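Virulent strain associated lipoprotein (Borreliella spielmanii A14S, PDB 6FZZ) is an outer-surface lipoprotein of the Borrelia PFam54 family that probably takes part in colonising the mammalian host and may bind glutathione. Local coordinates at residues R57-E60 against E61-T65; D21-N24 against L25-A29; K184-V187 against K188-K192. All blocks are in the same frame, centred on the assembly; numbering follows the deposited sequence.

Contact 1. Residues R57-E60 against E61-T65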
ATOM      1  N   ARG A  57      -0.702 -15.683   8.805  1.00 26.35           N
ATOM      2  CA  ARG A  57      -1.837 -16.344   9.449  1.00 26.39           C
ATOM      3  C   ARG A  57      -2.369 -15.354  10.489  1.00 26.65           C
ATOM      4  O   ARG A  57      -1.630 -14.850  11.381  1.00 24.42           O
ATOM      5  CB  ARG A  57      -1.390 -17.721  10.046  1.00 27.75           C
ATOM      6  CG  ARG A  57      -2.549 -18.404  10.778  1.00 30.79           C
ATOM      7  CD  ARG A  57      -2.209 -19.797  11.326  1.00 27.12           C
ATOM      8  NE  ARG A  57      -1.742 -20.638  10.240  1.00 27.13           N
ATOM      9  CZ  ARG A  57      -2.501 -21.187   9.305  1.00 26.29           C
ATOM     10  NH1 ARG A  57      -3.842 -21.047   9.287  1.00 27.38           N
ATOM     11  NH2 ARG A  57      -1.905 -21.921   8.401  1.00 25.64           N
ATOM     12  N   TRP A  58      -3.658 -15.056  10.400  1.00 24.22           N
ATOM     13  CA  TRP A  58      -4.287 -14.168  11.394  1.00 24.28           C
ATOM     14  C   TRP A  58      -4.221 -14.719  12.796  1.00 30.91           C
ATOM     15  O   TRP A  58      -4.435 -15.917  12.976  1.00 23.84           O
ATOM     16  CB  TRP A  58      -5.729 -13.994  11.092  1.00 23.20           C
ATOM     17  CG  TRP A  58      -6.022 -13.259   9.771  1.00 22.90           C
ATOM     18  CD1 TRP A  58      -6.152 -13.814   8.561  1.00 23.42           C
ATOM     19  CD2 TRP A  58      -6.182 -11.853   9.591  1.00 24.19           C
ATOM     20  NE1 TRP A  58      -6.444 -12.864   7.602  1.00 22.20           N
ATOM     21  CE2 TRP A  58      -6.430 -11.634   8.199  1.00 22.12           C
ATOM     22  CE3 TRP A  58      -6.104 -10.746  10.456  1.00 26.29           C
ATOM     23  CZ2 TRP A  58      -6.680 -10.363   7.656  1.00 22.65           C
ATOM     24  CZ3 TRP A  58      -6.337  -9.469   9.899  1.00 24.36           C
ATOM     25  CH2 TRP A  58      -6.618  -9.302   8.498  1.00 23.59           C
ATOM     26  N   HIS A  59      -3.980 -13.877  13.804  1.00 33.96           N
ATOM     27  CA  HIS A  59      -3.936 -14.417  15.166  1.00 39.90           C
ATOM     28  C   HIS A  59      -5.324 -14.680  15.810  1.00 37.72           C
ATOM     29  O   HIS A  59      -5.496 -15.655  16.542  1.00 33.89           O
ATOM     30  CB  HIS A  59      -3.026 -13.605  16.089  1.00 51.58           C
ATOM     31  CG  HIS A  59      -2.697 -14.337  17.353  1.00 58.32           C
ATOM     32  ND1 HIS A  59      -3.360 -14.109  18.540  1.00 62.63           N
ATOM     33  CD2 HIS A  59      -1.836 -15.356  17.591  1.00 64.90           C
ATOM     34  CE1 HIS A  59      -2.884 -14.919  19.469  1.00 66.55           C
ATOM     35  NE2 HIS A  59      -1.973 -15.700  18.915  1.00 65.09           N
ATOM     36  N   GLU A  60      -6.327 -13.893  15.449  1.00 32.17           N
ATOM     37  CA  GLU A  60      -7.675 -14.047  15.941  1.00 35.23           C
ATOM     38  C   GLU A  60      -8.390 -15.148  15.174  1.00 34.56           C
ATOM     39  O   GLU A  60      -8.106 -15.381  13.955  1.00 31.01           O
ATOM     40  CB  GLU A  60      -8.459 -12.732  15.797  1.00 41.41           C
ATOM     41  CG  GLU A  60      -7.652 -11.480  16.145  1.00 49.02           C
ATOM     42  CD  GLU A  60      -6.577 -11.113  15.093  1.00 60.99           C
ATOM     43  OE1 GLU A  60      -6.683 -11.483  13.898  1.00 58.30           O
ATOM     44  OE2 GLU A  60      -5.570 -10.478  15.476  1.00 74.89           O
ATOM     45  N   GLU A  61      -9.312 -15.818  15.870  1.00 28.13           N
ATOM     46  CA  GLU A  61     -10.140 -16.868  15.296  1.00 30.82           C
ATOM     47  C   GLU A  61     -10.846 -16.364  14.019  1.00 29.28           C
ATOM     48  O   GLU A  61     -11.252 -15.233  13.993  1.00 32.00           O
ATOM     49  CB  GLU A  61     -11.189 -17.379  16.319  1.00 33.44           C
ATOM     50  CG  GLU A  61     -10.584 -18.114  17.516  1.00 34.19           C
ATOM     51  CD  GLU A  61      -9.793 -19.379  17.152  1.00 34.36           C
ATOM     52  OE1 GLU A  61     -10.085 -19.960  16.101  1.00 30.51           O
ATOM     53  OE2 GLU A  61      -8.867 -19.775  17.901  1.00 33.73           O
ATOM     54  N   PRO A  62     -11.021 -17.203  12.978  1.00 30.05           N
ATOM     55  CA  PRO A  62     -10.711 -18.601  12.935  1.00 26.55           C
ATOM     56  C   PRO A  62      -9.238 -18.901  12.544  1.00 23.62           C
ATOM     57  O   PRO A  62      -8.933 -20.043  12.232  1.00 23.69           O
ATOM     58  CB  PRO A  62     -11.705 -19.124  11.885  1.00 28.73           C
ATOM     59  CG  PRO A  62     -11.750 -18.010  10.835  1.00 27.63           C
ATOM     60  CD  PRO A  62     -11.636 -16.740  11.691  1.00 29.78           C
ATOM     61  N   ARG A  63      -8.331 -17.919  12.604  1.00 23.85           N
ATOM     62  CA  ARG A  63      -6.909 -18.162  12.423  1.00 24.51           C
ATOM     63  C   ARG A  63      -6.603 -18.688  11.009  1.00 24.67           C
ATOM     64  O   ARG A  63      -5.702 -19.494  10.825  1.00 20.01           O
ATOM     65  CB  ARG A  63      -6.313 -19.123  13.513  1.00 27.67           C
ATOM     66  CG  ARG A  63      -6.641 -18.647  14.929  1.00 31.97           C
ATOM     67  CD  ARG A  63      -5.673 -18.982  16.081  1.00 34.84           C
ATOM     68  NE  ARG A  63      -4.430 -19.653  15.684  1.00 47.97           N
ATOM     69  CZ  ARG A  63      -3.235 -19.113  15.497  1.00 46.40           C
ATOM     70  NH1 ARG A  63      -3.002 -17.835  15.601  1.00 52.43           N
ATOM     71  NH2 ARG A  63      -2.265 -19.893  15.142  1.00 54.20           N
ATOM     72  N   GLU A  64      -7.322 -18.182  10.009  1.00 23.83           N
ATOM     73  CA  GLU A  64      -7.045 -18.524   8.597  1.00 24.36           C
ATOM     74  C   GLU A  64      -5.786 -17.768   8.083  1.00 24.70           C
ATOM     75  O   GLU A  64      -5.264 -16.891   8.763  1.00 22.98           O
ATOM     76  CB  GLU A  64      -8.314 -18.285   7.724  1.00 24.04           C
ATOM     77  CG  GLU A  64      -8.600 -16.821   7.326  1.00 23.99           C
ATOM     78  CD  GLU A  64      -9.139 -15.867   8.405  1.00 25.29           C
ATOM     79  OE1 GLU A  64      -8.961 -16.144   9.601  1.00 24.88           O
ATOM     80  OE2 GLU A  64      -9.745 -14.780   8.056  1.00 21.44           O
ATOM     81  N   THR A  65      -5.287 -18.140   6.900  1.00 21.28           N
ATOM     82  CA  THR A  65      -4.194 -17.373   6.277  1.00 22.51           C
ATOM     83  C   THR A  65      -4.752 -16.295   5.330  1.00 20.55           C
ATOM     84  O   THR A  65      -5.934 -16.315   4.989  1.00 19.09           O
ATOM     85  CB  THR A  65      -3.198 -18.198   5.457  1.00 21.25           C
ATOM     86  OG1 THR A  65      -3.852 -18.719   4.318  1.00 21.16           O
ATOM     87  CG2 THR A  65      -2.621 -19.299   6.262  1.00 24.22           C
TER
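Backbone hydrogen bonds close the turn from R57 to T65. W58 N reaches E64 O at 2.9 Å, the donor lying nearly in line with the carbonyl (C=O...N 171°), and beside it R57 and T65 form a single beta bridge. Further round, R63 N gives a bent bond to E60 O, 2.9 Å with 138° at the hydrogen. E60 to R63 is a type VI beta turn, with the cis proline P62 in its third place; both bonds close round it.

The arginines add side-chain bonds to carbonyls, work for which a long chain with several N-H groups is suited. NH1 of R57 meets R63 O at 2.9 Å, the oxygen lying in the guanidinium plane; the bend at chi3 (-56°) turns the group back toward the chain. T65 CG2 lies over one face of this guanidinium. R63 NH1 makes a weak bond to H59 O, 3.4 Å long; the R63 and H59 side chains run alongside each other, their flat groups steeply inclined.

Van der Waals packing comes third: the E64 carboxylate lies above the rim of the W58 indole, beyond CD1 (CD to CD1 3.6 Å), while E64 O meets the ring edge.

All this lies between helices 15-41 and 71-83. R72, starting the latter, forms salt bridges with E60 and E64 and a cation-pi contact with W58; E64 OE2 also bonds to S70 OG, and W58 NE1 to S73.

Contact 2. Residues D21-N24 against L25-A29; sequences DLRN and LIEKA
The torsion chi1 of -78° sets CG of L25 anti to its carbonyl carbon, beside its own N, which lays the side chain back against the preceding turn, with CG 3.3 Å from D21 O. In I26 the same choice for CG1 (chi1 -66°) sends that branch back over L22 O, and CD1 ends 4.3 Å from CD1 of L22, an apolar contact along the buried side. E27 CG passes 3.1 Å from R23 O, and its OE2 lies 3.9 Å from R23 CB. The charged ends of R23 and E27 stay apart, NE to OE2 5.2 Å; R23 instead bonds through NH2 to K130 O.

Beneath these side chains runs the i to i+4 hydrogen bonding of an alpha helix. L25, I26, E27 and K28 each donate their backbone N to the carbonyl oxygen four residues earlier, the shortest being E27 N to R23 O at 2.8 Å. The segment belongs to helix 15-41, predicted to form a coiled coil, and its residue types divide by side. L22, I26 and A29 are buried: L22 rests on L141 and L144 of helix 138-170, while I26 and the small A29 meet L126 and I123 of helix 105-126, respectively. Polar residues suit the outer side, where N24 bonds through ND2 to N20 O, one turn back, and K28 is exposed. At the border, the carboxylate of D21 forms a salt bridge with K17.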
ATOM      1  N   ASP A  21      -8.792  20.742  -8.016  1.00 24.26           N
ATOM      2  CA  ASP A  21      -7.618  19.873  -7.929  1.00 27.84           C
ATOM      3  C   ASP A  21      -7.919  18.651  -6.973  1.00 26.06           C
ATOM      4  O   ASP A  21      -7.480  17.532  -7.111  1.00 21.66           O
ATOM      5  CB  ASP A  21      -6.488  20.636  -7.280  1.00 31.87           C
ATOM      6  CG  ASP A  21      -5.842  21.632  -8.179  1.00 40.03           C
ATOM      7  OD1 ASP A  21      -5.912  21.521  -9.443  1.00 41.94           O
ATOM      8  OD2 ASP A  21      -5.215  22.520  -7.572  1.00 40.93           O
ATOM      9  N   LEU A  22      -8.703  18.951  -5.983  1.00 29.21           N
ATOM     10  CA  LEU A  22      -9.026  18.000  -4.944  1.00 31.60           C
ATOM     11  C   LEU A  22     -10.041  16.980  -5.442  1.00 26.84           C
ATOM     12  O   LEU A  22      -9.876  15.765  -5.224  1.00 27.86           O
ATOM     13  CB  LEU A  22      -9.478  18.845  -3.769  1.00 33.18           C
ATOM     14  CG  LEU A  22      -9.403  18.434  -2.332  1.00 43.42           C
ATOM     15  CD1 LEU A  22      -8.229  17.529  -1.983  1.00 40.88           C
ATOM     16  CD2 LEU A  22      -9.437  19.718  -1.517  1.00 46.06           C
ATOM     17  N   ARG A  23     -11.027  17.417  -6.235  1.00 24.79           N
ATOM     18  CA  ARG A  23     -11.874  16.439  -6.902  1.00 23.72           C
ATOM     19  C   ARG A  23     -11.106  15.610  -7.846  1.00 24.34           C
ATOM     20  O   ARG A  23     -11.336  14.420  -7.934  1.00 21.53           O
ATOM     21  CB  ARG A  23     -13.091  17.050  -7.665  1.00 27.91           C
ATOM     22  CG  ARG A  23     -14.188  17.473  -6.760  1.00 34.76           C
ATOM     23  CD  ARG A  23     -15.286  18.270  -7.492  1.00 36.68           C
ATOM     24  NE  ARG A  23     -16.117  18.523  -6.385  1.00 42.47           N
ATOM     25  CZ  ARG A  23     -16.498  19.686  -5.905  1.00 41.69           C
ATOM     26  NH1 ARG A  23     -16.358  20.837  -6.566  1.00 39.66           N
ATOM     27  NH2 ARG A  23     -17.167  19.635  -4.772  1.00 39.87           N
ATOM     28  N   ASN A  24     -10.208  16.209  -8.594  1.00 23.25           N
ATOM     29  CA  ASN A  24      -9.371  15.420  -9.486  1.00 24.30           C
ATOM     30  C   ASN A  24      -8.564  14.358  -8.736  1.00 21.29           C
ATOM     31  O   ASN A  24      -8.467  13.204  -9.166  1.00 19.52           O
ATOM     32  CB  ASN A  24      -8.421  16.336 -10.286  1.00 26.19           C
ATOM     33  CG  ASN A  24      -9.092  16.845 -11.537  1.00 33.80           C
ATOM     34  OD1 ASN A  24      -9.415  16.056 -12.432  1.00 39.85           O
ATOM     35  ND2 ASN A  24      -9.403  18.115 -11.570  1.00 39.90           N
ATOM     36  N   LEU A  25      -7.923  14.757  -7.659  1.00 20.19           N
ATOM     37  CA  LEU A  25      -7.130  13.783  -6.854  1.00 22.85           C
ATOM     38  C   LEU A  25      -7.978  12.605  -6.308  1.00 22.33           C
ATOM     39  O   LEU A  25      -7.592  11.433  -6.375  1.00 22.64           O
ATOM     40  CB  LEU A  25      -6.497  14.522  -5.677  1.00 25.81           C
ATOM     41  CG  LEU A  25      -5.266  15.354  -5.999  1.00 28.42           C
ATOM     42  CD1 LEU A  25      -4.982  16.402  -4.899  1.00 28.89           C
ATOM     43  CD2 LEU A  25      -4.081  14.382  -6.162  1.00 32.95           C
ATOM     44  N   ILE A  26      -9.121  12.967  -5.735  1.00 22.24           N
ATOM     45  CA  ILE A  26     -10.027  12.043  -5.085  1.00 25.59           C
ATOM     46  C   ILE A  26     -10.647  11.136  -6.137  1.00 25.75           C
ATOM     47  O   ILE A  26     -10.664   9.891  -5.988  1.00 23.20           O
ATOM     48  CB  ILE A  26     -11.096  12.775  -4.261  1.00 22.58           C
ATOM     49  CG1 ILE A  26     -10.408  13.489  -3.095  1.00 24.12           C
ATOM     50  CG2 ILE A  26     -12.197  11.839  -3.857  1.00 27.03           C
ATOM     51  CD1 ILE A  26     -11.308  14.506  -2.423  1.00 25.08           C
ATOM     52  N   GLU A  27     -11.080  11.730  -7.257  1.00 25.05           N
ATOM     53  CA  GLU A  27     -11.683  10.902  -8.289  1.00 26.15           C
ATOM     54  C   GLU A  27     -10.665   9.994  -8.903  1.00 25.88           C
ATOM     55  O   GLU A  27     -10.956   8.837  -9.187  1.00 27.62           O
ATOM     56  CB  GLU A  27     -12.536  11.743  -9.305  1.00 28.50           C
ATOM     57  CG  GLU A  27     -13.666  12.492  -8.556  1.00 36.18           C
ATOM     58  CD  GLU A  27     -14.762  13.095  -9.470  1.00 44.48           C
ATOM     59  OE1 GLU A  27     -15.079  12.422 -10.482  1.00 46.06           O
ATOM     60  OE2 GLU A  27     -15.315  14.215  -9.176  1.00 38.82           O
ATOM     61  N   LYS A  28      -9.434  10.446  -9.078  1.00 26.24           N
ATOM     62  CA  LYS A  28      -8.434   9.613  -9.681  1.00 27.67           C
ATOM     63  C   LYS A  28      -7.956   8.454  -8.738  1.00 30.58           C
ATOM     64  O   LYS A  28      -7.666   7.307  -9.174  1.00 28.89           O
ATOM     65  CB  LYS A  28      -7.256  10.501 -10.086  1.00 37.23           C
ATOM     66  CG  LYS A  28      -5.896   9.812 -10.257  1.00 42.26           C
ATOM     67  CD  LYS A  28      -5.830   8.885 -11.464  1.00 51.54           C
ATOM     68  CE  LYS A  28      -4.381   8.527 -11.742  1.00 56.99           C
ATOM     69  NZ  LYS A  28      -4.250   7.364 -12.660  1.00 57.56           N
ATOM     70  N   ALA A  29      -7.882   8.760  -7.448  1.00 24.50           N
ATOM     71  CA  ALA A  29      -7.535   7.737  -6.428  1.00 25.45           C
ATOM     72  C   ALA A  29      -8.604   6.625  -6.361  1.00 22.66           C
ATOM     73  O   ALA A  29      -8.269   5.408  -6.204  1.00 21.38           O
ATOM     74  CB  ALA A  29      -7.402   8.394  -5.061  1.00 23.02           C
TER

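Contact 3. Residues K184-V187 against K188-K192; sequences KLHV and KEIVK
The backbone oxygen of L185 is gripped twice, by E189 N at 3.2 Å and by a water at 2.9 Å. That water also donates to E189 OE2 at 3.0 Å, so it spans one turn of the helix on its outer surface. E189 suits this place: it is exposed, where a carboxylate can be hydrated, and its chain bends at chi2 (-40°), bringing the carboxylate within range of the water.

The neighbouring backbone bonds follow the same i to i+4 pattern; K188 N to K184 O and V191 N to V187 O are both 2.9 Å. On the inner side H186 and I190 meet one turn apart. I190 CD1 approaches the imidazole obliquely, 3.8 Å from NE2, and the ring points there because CG of H186 stands anti to the backbone N (chi1 179°). The branched V187 and I190 fill the buried side against I108 of helix 105-126, and I190 also touches T161 and F162 of helix 138-170.

K184 and K188 bring their ammonium groups to 4.9 Å, NZ to NZ, since both form salt bridges with the carboxylate of E104; their long chains can converge on that anion from successive turns. K184 NZ also bonds to A102 O. Apolar side chains facing other helices, with mostly charged residues along the flank and outer surface (L185 is an exposed exception), are characteristic of an amphipathic helix in an alpha-helical bundle, here helix 180-209, a predicted coiled coil.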
ATOM      1  N   LYS A 184      19.045 -10.175   4.200  1.00 29.22           N
ATOM      2  CA  LYS A 184      18.374 -10.019   5.456  1.00 32.37           C
ATOM      3  C   LYS A 184      18.601  -8.669   6.102  1.00 30.84           C
ATOM      4  O   LYS A 184      17.633  -7.986   6.524  1.00 30.28           O
ATOM      5  CB  LYS A 184      18.863 -11.104   6.406  1.00 38.61           C
ATOM      6  CG  LYS A 184      18.305 -11.001   7.821  1.00 41.43           C
ATOM      7  CD  LYS A 184      16.819 -11.298   7.839  1.00 36.19           C
ATOM      8  CE  LYS A 184      16.444 -12.334   8.884  1.00 36.50           C
ATOM      9  NZ  LYS A 184      14.968 -12.619   8.784  1.00 33.23           N
ATOM     10  N   LEU A 185      19.858  -8.266   6.231  1.00 30.52           N
ATOM     11  CA  LEU A 185      20.152  -6.911   6.734  1.00 32.43           C
ATOM     12  C   LEU A 185      19.485  -5.795   5.913  1.00 33.16           C
ATOM     13  O   LEU A 185      18.911  -4.851   6.468  1.00 31.15           O
ATOM     14  CB  LEU A 185      21.662  -6.636   6.747  1.00 36.00           C
ATOM     15  CG  LEU A 185      22.395  -7.255   7.914  1.00 43.12           C
ATOM     16  CD1 LEU A 185      23.905  -7.370   7.644  1.00 46.04           C
ATOM     17  CD2 LEU A 185      22.117  -6.391   9.151  1.00 45.99           C
ATOM     18  N   HIS A 186      19.594  -5.889   4.592  1.00 30.11           N
ATOM     19  CA  HIS A 186      18.979  -4.911   3.701  1.00 30.43           C
ATOM     20  C   HIS A 186      17.443  -4.928   3.829  1.00 27.76           C
ATOM     21  O   HIS A 186      16.802  -3.887   3.899  1.00 26.22           O
ATOM     22  CB  HIS A 186      19.433  -5.242   2.268  1.00 31.66           C
ATOM     23  CG  HIS A 186      18.868  -4.331   1.227  1.00 32.36           C
ATOM     24  ND1 HIS A 186      19.220  -2.998   1.129  1.00 41.35           N
ATOM     25  CD2 HIS A 186      18.011  -4.563   0.213  1.00 32.59           C
ATOM     26  CE1 HIS A 186      18.595  -2.453   0.095  1.00 39.57           C
ATOM     27  NE2 HIS A 186      17.843  -3.380  -0.464  1.00 32.51           N
ATOM     28  N   VAL A 187      16.842  -6.102   3.834  1.00 26.35           N
ATOM     29  CA  VAL A 187      15.381  -6.179   3.992  1.00 24.87           C
ATOM     30  C   VAL A 187      14.907  -5.587   5.353  1.00 28.72           C
ATOM     31  O   VAL A 187      13.810  -4.952   5.429  1.00 26.40           O
ATOM     32  CB  VAL A 187      14.864  -7.578   3.691  1.00 25.02           C
ATOM     33  CG1 VAL A 187      13.382  -7.747   4.035  1.00 23.99           C
ATOM     34  CG2 VAL A 187      15.017  -7.827   2.190  1.00 26.35           C
ATOM     35  N   LYS A 188      15.722  -5.750   6.404  1.00 29.95           N
ATOM     36  CA  LYS A 188      15.452  -5.104   7.702  1.00 35.11           C
ATOM     37  C   LYS A 188      15.377  -3.615   7.655  1.00 31.26           C
ATOM     38  O   LYS A 188      14.515  -3.034   8.343  1.00 35.01           O
ATOM     39  CB  LYS A 188      16.532  -5.417   8.725  1.00 37.47           C
ATOM     40  CG  LYS A 188      16.396  -6.766   9.284  1.00 37.29           C
ATOM     41  CD  LYS A 188      15.223  -6.839  10.212  1.00 36.90           C
ATOM     42  CE  LYS A 188      15.413  -7.969  11.219  1.00 32.55           C
ATOM     43  NZ  LYS A 188      14.132  -8.643  11.470  1.00 28.38           N
ATOM     44  N   GLU A 189      16.329  -3.010   6.940  1.00 31.66           N
ATOM     45  CA  GLU A 189      16.358  -1.566   6.687  1.00 35.32           C
ATOM     46  C   GLU A 189      15.112  -1.108   5.919  1.00 36.47           C
ATOM     47  O   GLU A 189      14.634   0.001   6.139  1.00 33.01           O
ATOM     48  CB  GLU A 189      17.548  -1.124   5.822  1.00 38.95           C
ATOM     49  CG  GLU A 189      18.876  -0.830   6.478  1.00 49.56           C
ATOM     50  CD  GLU A 189      18.752  -0.094   7.805  1.00 55.29           C
ATOM     51  OE1 GLU A 189      17.995   0.904   7.899  1.00 56.99           O
ATOM     52  OE2 GLU A 189      19.427  -0.544   8.752  1.00 49.18           O
ATOM     53  N   ILE A 190      14.654  -1.918   4.953  1.00 29.52           N
ATOM     54  CA  ILE A 190      13.389  -1.605   4.261  1.00 26.43           C
ATOM     55  C   ILE A 190      12.223  -1.630   5.247  1.00 28.32           C
ATOM     56  O   ILE A 190      11.361  -0.700   5.220  1.00 25.30           O
ATOM     57  CB  ILE A 190      13.185  -2.513   3.047  1.00 25.49           C
ATOM     58  CG1 ILE A 190      14.274  -2.222   2.033  1.00 25.33           C
ATOM     59  CG2 ILE A 190      11.834  -2.295   2.405  1.00 25.48           C
ATOM     60  CD1 ILE A 190      14.286  -3.161   0.836  1.00 26.23           C
ATOM     61  N   VAL A 191      12.207  -2.629   6.145  1.00 24.47           N
ATOM     62  CA  VAL A 191      11.156  -2.727   7.138  1.00 27.87           C
ATOM     63  C   VAL A 191      11.131  -1.444   7.963  1.00 29.19           C
ATOM     64  O   VAL A 191      10.097  -0.826   8.134  1.00 30.67           O
ATOM     65  CB  VAL A 191      11.275  -3.978   8.029  1.00 27.65           C
ATOM     66  CG1 VAL A 191      10.312  -3.925   9.214  1.00 29.49           C
ATOM     67  CG2 VAL A 191      10.944  -5.178   7.224  1.00 26.86           C
ATOM     68  N   LYS A 192      12.291  -1.011   8.404  1.00 32.59           N
ATOM     69  CA  LYS A 192      12.417   0.276   9.096  1.00 36.48           C
ATOM     70  C   LYS A 192      11.841   1.488   8.327  1.00 36.86           C
ATOM     71  O   LYS A 192      11.051   2.238   8.875  1.00 33.59           O
ATOM     72  CB  LYS A 192      13.878   0.544   9.469  1.00 37.98           C
ATOM     73  CG  LYS A 192      14.010   1.314  10.784  1.00 44.92           C
ATOM     74  CD  LYS A 192      13.138   0.790  11.917  1.00 48.57           C
ATOM     75  CE  LYS A 192      13.244   1.657  13.176  1.00 51.69           C
ATOM     76  NZ  LYS A 192      12.584   2.998  13.035  1.00 53.45           N
TER
HETATM   77  O   HOH W   1      20.061  -3.486   8.791  1.00 45.26           O

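In the fold
This largely helical chain is the C-terminal part of the lipoprotein, carrying the Bbcrasp-1-like domain. Its three contacts lie apart, the closest pair, contacts 1 and 3, still about 16 Å between nearest atoms. Contact 1 is a surface turn in a loop, whereas contacts 2 and 3 are partly buried turns of long helices. Both helices pack on the same two elements, 105-126 and 138-170, yet contacts 2 and 3 lie on opposite sides of the chain's centre. Chemistry follows place: irregular backbone in contact 1 is held by backbone and arginine-to-carbonyl bonds and tied to a helix start by charge, while the helical contacts pair apolar inner faces with largely polar outer ones.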